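PDB 6EO5: PpBBE-like 1 D396N from Physcomitrella patens subsp. patens, which is a variant of a moss cellobiose oxidase, a berberine bridge enzyme homologue whose flavin is bicovalently attached and probably takes up the electrons of the oxidised sugar. Local coordinates for residues Lys334-Asn339 / Arg414-Val419; Tyr362-Leu367 / Ser392-Ala397; Ile432-Pro437 / Asn463-Ile468. All blocks are in the same frame, centred on the assembly; numbering follows the deposited sequence.

Contact 1: residues Lys334-Asn339 / Arg414-Val419; sequences KSIYVN and RYWKVV
Strand K334-V338 and helix R414-V419 run almost parallel where K334 faces W416: the segment axes approach to 9.2 Å with 7° between their directions. The indole of W416 contributes the largest share of the contact. Its CG is anti to the backbone N (chi1 -171°), which carries the ring toward the strand and lets NE1 donate to S335 O at 2.7 Å. The acceptor sits in the indole plane, whereas NE1 stands about 45° out of the plane of the S335 carbonyl. Across the ring, K334 and I336 take opposite sides. The lysine chain, bent at its last two torsions, lays CE 3.5 Å from W416 CB and sets NZ over the five-membered ring in a cation-pi contact, while its salt bridge goes to D433. I336 CD1 makes an off-centre CH-pi contact, 3.7 Å from W416 CE2, and I336 CG2 reaches V419 CG1 at 4.0 Å. Replacing W416 by an alanine removes the indole, which would probably leave S335 O without this donor and K334 and I336 without the ring between them. The arrangement is a helix-on-sheet layer: helix 405-420 packs on one face of an antiparallel sheet, and W416 ties it to 331-338, an outermost strand.

Contact 2: residues Tyr362-Leu367 / Ser392-Ala397; sequences YFIYNL and SIQMVA
Y362 lays its ring over V396, its antiparallel partner on the neighbouring strand. From CB, the phenol departs with CG between the backbone N and the carbonyl carbon (chi1 61°), a rotamer that folds the ring across the strand boundary. On one flank of the ring V396 CG2 lies 3.6 Å from Y362 CE1, and on the other V396 CG1 lies against CE2, both on the face that V396 CB covers. Between them Y362 CZ stands 3.6 Å from V396 CB, which makes a CH-pi contact, and the terminal OH ends beside both methyls. The valine branches thus straddle the outer half of the ring.

Beneath these side chains the strands are joined by backbone bonds in pairs, Y362 with V396 and I364 with Q394; the bond from Q394 N to I364 O, at 2.8 Å, is nearly straight (177°). At N366 the pairing is looser: S392 N still donates to N366 O, but N366 N makes a weak bond to S392 O and also donates to a bound water, which in turn donates to I364 O at 2.9 Å and is hydrogen-bonded to S392 OG. A second water lies 2.8 Å from S392 OG.

Alternation gives the two faces different characters. Y365 CD2 packs on I393 CG1 at 3.6 Å, and F363 CE2 approaches M395 CB at 4.0 Å. Y362, I364, N366, S392, Q394 and V396 occupy the other face, where Q394 OE1 is hydrogen-bonded to Y83. The chemistry therefore implies a division of labour within one strand pair: a largely apolar face packed against helix 405-420, with F239 meeting Y365, and a mixed face with two bound waters, whose N366 side chain lies about 5 Å from the FAD.

Contact 3: residues Ile432-Pro437 / Asn463-Ile468; sequences IDRDMP and NFPQSI
D433 O is gripped by two donors that reach it from opposite faces of its carbonyl plane: Q466 NE2 at 2.8 Å and M436 N at 3.0 Å. The second bond closes the type I turn D433-M436; the first brings in the other loop, so a single oxygen serves both the turn and its partner segment. Q466 does this with a chain extended beyond CG, which thrusts the amide toward the mouth of the turn. Its NE2 lies well above the carbonyl plane of D433, and it adds a weak bond to M436 O at 3.3 Å. The other amide atom is occupied too: Q466 OE1 is hydrogen-bonded to Y86 OH and lies 3.2 Å from R434 CA, with I432 CG1 at 3.9 Å. Both ends of the amide are thereby engaged, which probably fixes its rotation.

The turn is reinforced from within, since D433 OD1 accepts from D435 N at 3.0 Å, forming an Asx turn. Farther out, R434 extends its chain with CG anti to the backbone N (chi1 -167°) and lays one guanidinium face over P465: P465 CG sits over the centre of the guanidinium, 3.6 Å from R434 CZ. That packing forms the outer part of the contact.

Both loops belong to the berberine-like sequence family region. Segment 432-437 leads into helix 438-442, whose Y441 packs on I432, D433 and M436, and D433 forms salt bridges with K332 and K334 of strand 331-338; segment 463-468 follows helix 446-456, against which I468 packs through L449 and I450.

In the fold
Contacts 1 and 2 are buried and share one antiparallel sheet: strands 331-338 and 391-398 are neighbours in it, joined by backbone bonds such as K334 N to M395 O, and the centres of the two contacts lie about 9 Å apart. Contact 2 joins strands within the sheet through regular backbone pairing, whereas contact 1 adds the helix layer and rests mainly on one indole. Contact 3, only partly buried, joins two irregular loops, where a side-chain amide, rather than paired backbones, makes the polar link. It touches contact 1 through the K334-D433 salt bridge and through M436 CE against W416 CZ2, but its nearest atoms stay about 7 Å from contact 2.

Contact 1: residues Lys334-Asn339 / Arg414-Val419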
loop_
_atom_site.group_PDB
_atom_site.type_symbol
_atom_site.label_atom_id
_atom_site.label_comp_id
_atom_site.label_asym_id
_atom_site.label_seq_id
_atom_site.Cartn_x
_atom_site.Cartn_y
_atom_site.Cartn_z
ATOM N N LYS A 334 -6.251 -8.601 7.361
ATOM C CA LYS A 334 -5.053 -8.906 8.137
ATOM C C LYS A 334 -3.950 -9.327 7.172
ATOM O O LYS A 334 -4.208 -9.624 6.003
ATOM C CB LYS A 334 -5.325 -10.006 9.175
ATOM C CG LYS A 334 -6.535 -9.717 10.057
ATOM C CD LYS A 334 -6.829 -10.806 11.079
ATOM C CE LYS A 334 -5.767 -10.902 12.154
ATOM N NZ LYS A 334 -5.718 -9.700 13.039
ATOM N N SER A 335 -2.705 -9.344 7.644
ATOM C CA SER A 335 -1.609 -9.803 6.789
ATOM C C SER A 335 -0.558 -10.522 7.631
ATOM O O SER A 335 -0.577 -10.475 8.875
ATOM C CB SER A 335 -0.974 -8.645 6.003
ATOM O OG SER A 335 -0.072 -7.897 6.806
ATOM N N ILE A 336 0.366 -11.196 6.939
ATOM C CA ILE A 336 1.452 -11.920 7.595
ATOM C C ILE A 336 2.555 -12.143 6.575
ATOM O O ILE A 336 2.315 -12.105 5.370
ATOM C CB ILE A 336 0.948 -13.260 8.186
ATOM C CG1 ILE A 336 1.701 -13.601 9.474
ATOM C CG2 ILE A 336 1.024 -14.370 7.156
ATOM C CD1 ILE A 336 1.096 -14.744 10.221
ATOM N N TYR A 337 3.776 -12.379 7.059
ATOM C CA TYR A 337 4.910 -12.713 6.199
ATOM C C TYR A 337 5.341 -14.162 6.415
ATOM O O TYR A 337 5.337 -14.663 7.546
ATOM C CB TYR A 337 6.100 -11.778 6.449
ATOM C CG TYR A 337 6.009 -10.463 5.714
ATOM C CD1 TYR A 337 6.267 -10.385 4.330
ATOM C CD2 TYR A 337 5.662 -9.293 6.390
ATOM C CE1 TYR A 337 6.172 -9.157 3.643
ATOM C CE2 TYR A 337 5.559 -8.075 5.723
ATOM C CZ TYR A 337 5.814 -8.009 4.358
ATOM O OH TYR A 337 5.704 -6.789 3.732
ATOM N N VAL A 338 5.711 -14.824 5.323
ATOM C CA VAL A 338 6.189 -16.202 5.325
ATOM C C VAL A 338 7.606 -16.208 4.778
ATOM O O VAL A 338 7.880 -15.582 3.745
ATOM C CB VAL A 338 5.290 -17.123 4.481
ATOM C CG1 VAL A 338 5.788 -18.548 4.555
ATOM C CG2 VAL A 338 3.837 -17.026 4.942
ATOM N N ASN A 339 8.504 -16.900 5.469
ATOM C CA ASN A 339 9.901 -16.991 5.068
ATOM C C ASN A 339 10.129 -18.225 4.202
ATOM O O ASN A 339 9.356 -19.188 4.237
ATOM C CB ASN A 339 10.814 -17.054 6.286
ATOM C CG ASN A 339 10.885 -15.748 7.030
ATOM O OD1 ASN A 339 10.562 -14.685 6.500
ATOM N ND2 ASN A 339 11.320 -15.819 8.277
ATOM N N ARG A 414 -9.381 -16.051 13.064
ATOM C CA ARG A 414 -9.050 -17.467 13.170
ATOM C C ARG A 414 -8.040 -17.865 12.104
ATOM O O ARG A 414 -7.049 -18.551 12.389
ATOM C CB ARG A 414 -10.310 -18.313 13.019
ATOM C CG ARG A 414 -11.200 -18.388 14.215
ATOM C CD ARG A 414 -12.324 -19.355 13.912
ATOM N NE ARG A 414 -13.372 -18.789 13.057
ATOM C CZ ARG A 414 -14.564 -18.386 13.510
ATOM N NH1 ARG A 414 -14.852 -18.503 14.817
ATOM N NH2 ARG A 414 -15.469 -17.875 12.659
ATOM N N TYR A 415 -8.289 -17.447 10.856
ATOM C CA TYR A 415 -7.403 -17.787 9.753
ATOM C C TYR A 415 -5.991 -17.286 10.016
ATOM O O TYR A 415 -5.014 -18.027 9.837
ATOM C CB TYR A 415 -7.959 -17.200 8.457
ATOM C CG TYR A 415 -7.078 -17.401 7.224
ATOM C CD1 TYR A 415 -5.986 -16.566 6.967
ATOM C CD2 TYR A 415 -7.351 -18.408 6.312
ATOM C CE1 TYR A 415 -5.185 -16.749 5.846
ATOM C CE2 TYR A 415 -6.563 -18.592 5.190
ATOM C CZ TYR A 415 -5.488 -17.766 4.959
ATOM O OH TYR A 415 -4.723 -17.955 3.840
ATOM N N TRP A 416 -5.862 -16.023 10.437
ATOM C CA TRP A 416 -4.539 -15.481 10.735
ATOM C C TRP A 416 -3.834 -16.307 11.802
ATOM O O TRP A 416 -2.621 -16.529 11.723
ATOM C CB TRP A 416 -4.646 -14.024 11.182
ATOM C CG TRP A 416 -3.312 -13.341 11.310
ATOM C CD1 TRP A 416 -2.702 -12.559 10.370
ATOM C CD2 TRP A 416 -2.410 -13.393 12.435
ATOM N NE1 TRP A 416 -1.483 -12.123 10.836
ATOM C CE2 TRP A 416 -1.281 -12.615 12.101
ATOM C CE3 TRP A 416 -2.454 -14.017 13.689
ATOM C CZ2 TRP A 416 -0.200 -12.445 12.972
ATOM C CZ3 TRP A 416 -1.380 -13.847 14.555
ATOM C CH2 TRP A 416 -0.265 -13.070 14.187
ATOM N N LYS A 417 -4.578 -16.785 12.806
ATOM C CA LYS A 417 -3.943 -17.543 13.875
ATOM C C LYS A 417 -3.521 -18.933 13.412
ATOM O O LYS A 417 -2.512 -19.460 13.900
ATOM C CB LYS A 417 -4.874 -17.628 15.084
ATOM C CG LYS A 417 -4.992 -16.312 15.838
ATOM C CD LYS A 417 -5.905 -16.446 17.039
ATOM C CE LYS A 417 -6.181 -15.094 17.662
ATOM N NZ LYS A 417 -7.072 -15.212 18.852
ATOM N N VAL A 418 -4.267 -19.539 12.481
ATOM C CA VAL A 418 -3.848 -20.816 11.903
ATOM C C VAL A 418 -2.538 -20.645 11.144
ATOM O O VAL A 418 -1.563 -21.367 11.383
ATOM C CB VAL A 418 -4.949 -21.395 10.994
ATOM C CG1 VAL A 418 -4.432 -22.615 10.246
ATOM C CG2 VAL A 418 -6.182 -21.752 11.805
ATOM N N VAL A 419 -2.489 -19.681 10.221
ATOM C CA VAL A 419 -1.266 -19.490 9.448
ATOM C C VAL A 419 -0.100 -19.135 10.367
ATOM O O VAL A 419 1.038 -19.563 10.135
ATOM C CB VAL A 419 -1.466 -18.423 8.349
ATOM C CG1 VAL A 419 -0.131 -18.145 7.621
ATOM C CG2 VAL A 419 -2.551 -18.866 7.371
#

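Contact 2: residues Tyr362-Leu367 / Ser392-Ala397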
loop_
_atom_site.group_PDB
_atom_site.type_symbol
_atom_site.label_atom_id
_atom_site.label_comp_id
_atom_site.label_asym_id
_atom_site.label_seq_id
_atom_site.Cartn_x
_atom_site.Cartn_y
_atom_site.Cartn_z
ATOM N N TYR A 362 -11.022 -13.245 0.354
ATOM C CA TYR A 362 -9.994 -13.584 -0.624
ATOM C C TYR A 362 -8.606 -13.450 -0.002
ATOM O O TYR A 362 -8.434 -12.873 1.076
ATOM C CB TYR A 362 -10.128 -12.741 -1.894
ATOM C CG TYR A 362 -9.999 -11.254 -1.705
ATOM C CD1 TYR A 362 -8.769 -10.631 -1.806
ATOM C CD2 TYR A 362 -11.111 -10.466 -1.469
ATOM C CE1 TYR A 362 -8.653 -9.260 -1.644
ATOM C CE2 TYR A 362 -11.006 -9.100 -1.309
ATOM C CZ TYR A 362 -9.777 -8.497 -1.392
ATOM O OH TYR A 362 -9.653 -7.123 -1.245
ATOM N N PHE A 363 -7.614 -14.020 -0.697
ATOM C CA PHE A 363 -6.259 -14.206 -0.171
ATOM C C PHE A 363 -5.241 -14.066 -1.300
ATOM O O PHE A 363 -5.321 -14.789 -2.301
ATOM C CB PHE A 363 -6.142 -15.572 0.508
ATOM C CG PHE A 363 -7.175 -15.786 1.579
ATOM C CD1 PHE A 363 -8.447 -16.254 1.254
ATOM C CD2 PHE A 363 -6.898 -15.476 2.908
ATOM C CE1 PHE A 363 -9.423 -16.417 2.239
ATOM C CE2 PHE A 363 -7.870 -15.653 3.891
ATOM C CZ PHE A 363 -9.127 -16.124 3.553
ATOM N N ILE A 364 -4.284 -13.146 -1.139
ATOM C CA ILE A 364 -3.346 -12.762 -2.192
ATOM C C ILE A 364 -1.930 -12.825 -1.626
ATOM O O ILE A 364 -1.674 -12.313 -0.532
ATOM C CB ILE A 364 -3.658 -11.350 -2.730
ATOM C CG1 ILE A 364 -5.081 -11.281 -3.274
ATOM C CG2 ILE A 364 -2.638 -10.884 -3.792
ATOM C CD1 ILE A 364 -5.450 -9.906 -3.755
ATOM N N TYR A 365 -1.004 -13.417 -2.390
ATOM C CA TYR A 365 0.354 -13.708 -1.924
ATOM C C TYR A 365 1.341 -12.996 -2.838
ATOM O O TYR A 365 1.581 -13.451 -3.961
ATOM C CB TYR A 365 0.616 -15.215 -1.918
ATOM C CG TYR A 365 -0.419 -16.042 -1.171
ATOM C CD1 TYR A 365 -1.685 -16.263 -1.706
ATOM C CD2 TYR A 365 -0.123 -16.627 0.056
ATOM C CE1 TYR A 365 -2.630 -17.029 -1.027
ATOM C CE2 TYR A 365 -1.063 -17.398 0.737
ATOM C CZ TYR A 365 -2.315 -17.594 0.190
ATOM O OH TYR A 365 -3.256 -18.362 0.850
ATOM N N ASN A 366 1.914 -11.884 -2.373
ATOM C CA ASN A 366 2.888 -11.130 -3.163
ATOM C C ASN A 366 4.269 -11.741 -2.995
ATOM O O ASN A 366 4.746 -11.887 -1.868
ATOM C CB ASN A 366 2.927 -9.668 -2.736
ATOM C CG ASN A 366 1.662 -8.939 -3.062
ATOM O OD1 ASN A 366 0.876 -9.389 -3.890
ATOM N ND2 ASN A 366 1.453 -7.794 -2.415
ATOM N N LEU A 367 4.926 -12.068 -4.104
ATOM C CA LEU A 367 6.214 -12.744 -4.031
ATOM C C LEU A 367 7.328 -11.736 -3.765
ATOM O O LEU A 367 7.419 -10.709 -4.445
ATOM C CB LEU A 367 6.478 -13.507 -5.326
ATOM C CG LEU A 367 7.819 -14.229 -5.380
ATOM C CD1 LEU A 367 7.755 -15.462 -4.494
ATOM C CD2 LEU A 367 8.191 -14.584 -6.817
ATOM N N SER A 392 4.276 -12.287 1.181
ATOM C CA SER A 392 3.304 -11.790 2.144
ATOM C C SER A 392 1.943 -12.404 1.848
ATOM O O SER A 392 1.669 -12.805 0.717
ATOM C CB SER A 392 3.193 -10.270 2.065
ATOM O OG SER A 392 2.776 -9.872 0.756
ATOM N N ILE A 393 1.080 -12.475 2.861
ATOM C CA ILE A 393 -0.298 -12.927 2.669
ATOM C C ILE A 393 -1.235 -11.773 3.002
ATOM O O ILE A 393 -1.227 -11.265 4.132
ATOM C CB ILE A 393 -0.648 -14.158 3.525
ATOM C CG1 ILE A 393 0.349 -15.300 3.336
ATOM C CG2 ILE A 393 -2.046 -14.646 3.172
ATOM C CD1 ILE A 393 -0.025 -16.541 4.137
ATOM N N GLN A 394 -2.063 -11.380 2.042
ATOM C CA GLN A 394 -3.143 -10.436 2.302
ATOM C C GLN A 394 -4.437 -11.219 2.520
ATOM O O GLN A 394 -4.840 -12.008 1.655
ATOM C CB GLN A 394 -3.296 -9.430 1.163
ATOM C CG GLN A 394 -4.174 -8.249 1.546
ATOM C CD GLN A 394 -4.644 -7.435 0.358
ATOM O OE1 GLN A 394 -5.519 -6.575 0.486
ATOM N NE2 GLN A 394 -4.075 -7.708 -0.805
ATOM N N MET A 395 -5.080 -11.000 3.669
ATOM C CA MET A 395 -6.273 -11.738 4.087
ATOM C C MET A 395 -7.428 -10.763 4.276
ATOM O O MET A 395 -7.409 -9.959 5.213
ATOM C CB MET A 395 -6.006 -12.496 5.387
ATOM C CG MET A 395 -4.630 -13.097 5.466
ATOM S SD MET A 395 -4.191 -13.491 7.160
ATOM C CE MET A 395 -2.567 -14.197 6.982
ATOM N N VAL A 396 -8.445 -10.850 3.419
ATOM C CA VAL A 396 -9.572 -9.920 3.415
ATOM C C VAL A 396 -10.868 -10.709 3.583
ATOM O O VAL A 396 -11.090 -11.692 2.869
ATOM C CB VAL A 396 -9.622 -9.091 2.114
ATOM C CG1 VAL A 396 -10.761 -8.080 2.163
ATOM C CG2 VAL A 396 -8.291 -8.399 1.849
ATOM N N ALA A 397 -11.721 -10.278 4.522
ATOM C CA ALA A 397 -13.073 -10.816 4.687
ATOM C C ALA A 397 -14.077 -9.674 4.637
ATOM O O ALA A 397 -13.949 -8.701 5.386
ATOM C CB ALA A 397 -13.228 -11.582 5.998
HETATM O O HOH W 1 0.423 -10.258 -0.339
HETATM O O HOH W 2 3.442 -7.161 0.375
#

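Contact 3: residues Ile432-Pro437 / Asn463-Ile468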
loop_
_atom_site.group_PDB
_atom_site.type_symbol
_atom_site.label_atom_id
_atom_site.label_comp_id
_atom_site.label_asym_id
_atom_site.label_seq_id
_atom_site.Cartn_x
_atom_site.Cartn_y
_atom_site.Cartn_z
ATOM N N ILE A 432 -2.816 -2.355 6.946
ATOM C CA ILE A 432 -2.837 -1.970 8.355
ATOM C C ILE A 432 -3.952 -2.679 9.142
ATOM O O ILE A 432 -5.093 -2.830 8.679
ATOM C CB ILE A 432 -2.939 -0.433 8.439
ATOM C CG1 ILE A 432 -2.510 0.065 9.814
ATOM C CG2 ILE A 432 -4.326 0.064 8.058
ATOM C CD1 ILE A 432 -1.105 -0.357 10.174
ATOM N N ASP A 433 -3.605 -3.128 10.350
ATOM C CA ASP A 433 -4.443 -4.025 11.152
ATOM C C ASP A 433 -4.335 -3.593 12.608
ATOM O O ASP A 433 -3.260 -3.705 13.207
ATOM C CB ASP A 433 -3.989 -5.477 10.974
ATOM C CG ASP A 433 -4.800 -6.488 11.801
ATOM O OD1 ASP A 433 -5.704 -6.114 12.605
ATOM O OD2 ASP A 433 -4.503 -7.689 11.636
ATOM N N ARG A 434 -5.445 -3.114 13.177
ATOM C CA ARG A 434 -5.414 -2.540 14.520
ATOM C C ARG A 434 -5.077 -3.564 15.602
ATOM O O ARG A 434 -4.682 -3.173 16.707
ATOM C CB ARG A 434 -6.756 -1.875 14.827
ATOM C CG ARG A 434 -6.747 -0.992 16.049
ATOM C CD ARG A 434 -8.054 -0.231 16.151
ATOM N NE ARG A 434 -8.119 0.653 17.310
ATOM C CZ ARG A 434 -8.944 1.690 17.382
ATOM N NH1 ARG A 434 -9.746 1.955 16.363
ATOM N NH2 ARG A 434 -8.970 2.461 18.463
ATOM N N ASP A 435 -5.211 -4.858 15.313
ATOM C CA ASP A 435 -4.882 -5.920 16.257
ATOM C C ASP A 435 -3.437 -6.387 16.170
ATOM O O ASP A 435 -3.067 -7.311 16.908
ATOM C CB ASP A 435 -5.775 -7.141 16.031
ATOM C CG ASP A 435 -7.240 -6.812 16.073
ATOM O OD1 ASP A 435 -7.645 -5.998 16.931
ATOM O OD2 ASP A 435 -7.979 -7.385 15.235
ATOM N N MET A 436 -2.624 -5.826 15.252
ATOM C CA MET A 436 -1.211 -6.185 15.231
ATOM C C MET A 436 -0.451 -5.308 16.221
ATOM O O MET A 436 -0.674 -4.093 16.261
ATOM C CB MET A 436 -0.615 -6.020 13.835
ATOM C CG MET A 436 -1.116 -6.995 12.774
ATOM S SD MET A 436 -0.928 -8.714 13.273
ATOM C CE MET A 436 0.825 -8.917 13.391
ATOM N N PRO A 437 0.415 -5.878 17.054
ATOM C CA PRO A 437 1.347 -5.042 17.813
ATOM C C PRO A 437 2.343 -4.380 16.866
ATOM O O PRO A 437 2.747 -4.966 15.859
ATOM C CB PRO A 437 2.039 -6.049 18.734
ATOM C CG PRO A 437 2.038 -7.294 17.962
ATOM C CD PRO A 437 0.704 -7.311 17.239
ATOM N N ASN A 463 -1.423 11.916 15.605
ATOM C CA ASN A 463 -1.584 10.569 16.144
ATOM C C ASN A 463 -2.814 9.892 15.543
ATOM O O ASN A 463 -3.725 10.539 15.019
ATOM C CB ASN A 463 -1.691 10.581 17.681
ATOM C CG ASN A 463 -2.889 11.371 18.170
ATOM O OD1 ASN A 463 -4.041 10.932 18.054
ATOM N ND2 ASN A 463 -2.627 12.551 18.703
ATOM N N PHE A 464 -2.811 8.565 15.628
ATOM C CA PHE A 464 -3.954 7.713 15.326
ATOM C C PHE A 464 -3.742 6.405 16.080
ATOM O O PHE A 464 -2.680 6.211 16.684
ATOM C CB PHE A 464 -4.099 7.489 13.805
ATOM C CG PHE A 464 -2.903 6.831 13.159
ATOM C CD1 PHE A 464 -1.737 7.543 12.931
ATOM C CD2 PHE A 464 -2.961 5.503 12.752
ATOM C CE1 PHE A 464 -0.646 6.943 12.338
ATOM C CE2 PHE A 464 -1.871 4.899 12.160
ATOM C CZ PHE A 464 -0.715 5.618 11.958
ATOM N N PRO A 465 -4.746 5.484 16.106
ATOM C CA PRO A 465 -4.577 4.277 16.936
ATOM C C PRO A 465 -3.256 3.532 16.764
ATOM O O PRO A 465 -2.868 2.806 17.680
ATOM C CB PRO A 465 -5.761 3.400 16.518
ATOM C CG PRO A 465 -6.818 4.375 16.237
ATOM C CD PRO A 465 -6.132 5.577 15.601
ATOM N N GLN A 466 -2.537 3.702 15.647
ATOM C CA GLN A 466 -1.255 3.021 15.480
ATOM C C GLN A 466 -0.168 3.975 14.999
ATOM O O GLN A 466 0.682 3.616 14.182
ATOM C CB GLN A 466 -1.393 1.821 14.547
ATOM C CG GLN A 466 -1.846 0.558 15.268
ATOM C CD GLN A 466 -2.379 -0.500 14.328
ATOM O OE1 GLN A 466 -3.323 -0.255 13.573
ATOM N NE2 GLN A 466 -1.776 -1.685 14.364
ATOM N N SER A 467 -0.155 5.199 15.518
ATOM C CA SER A 467 0.962 6.100 15.286
ATOM C C SER A 467 2.177 5.683 16.120
ATOM O O SER A 467 2.066 4.981 17.129
ATOM C CB SER A 467 0.567 7.544 15.614
ATOM O OG SER A 467 -0.091 7.647 16.869
ATOM N N ILE A 468 3.352 6.114 15.679
ATOM C CA ILE A 468 4.549 5.801 16.464
ATOM C C ILE A 468 4.413 6.444 17.842
ATOM O O ILE A 468 4.038 7.631 17.941
ATOM C CB ILE A 468 5.821 6.281 15.732
ATOM C CG1 ILE A 468 5.884 5.708 14.306
ATOM C CG2 ILE A 468 7.066 5.870 16.487
ATOM C CD1 ILE A 468 5.954 4.181 14.220
#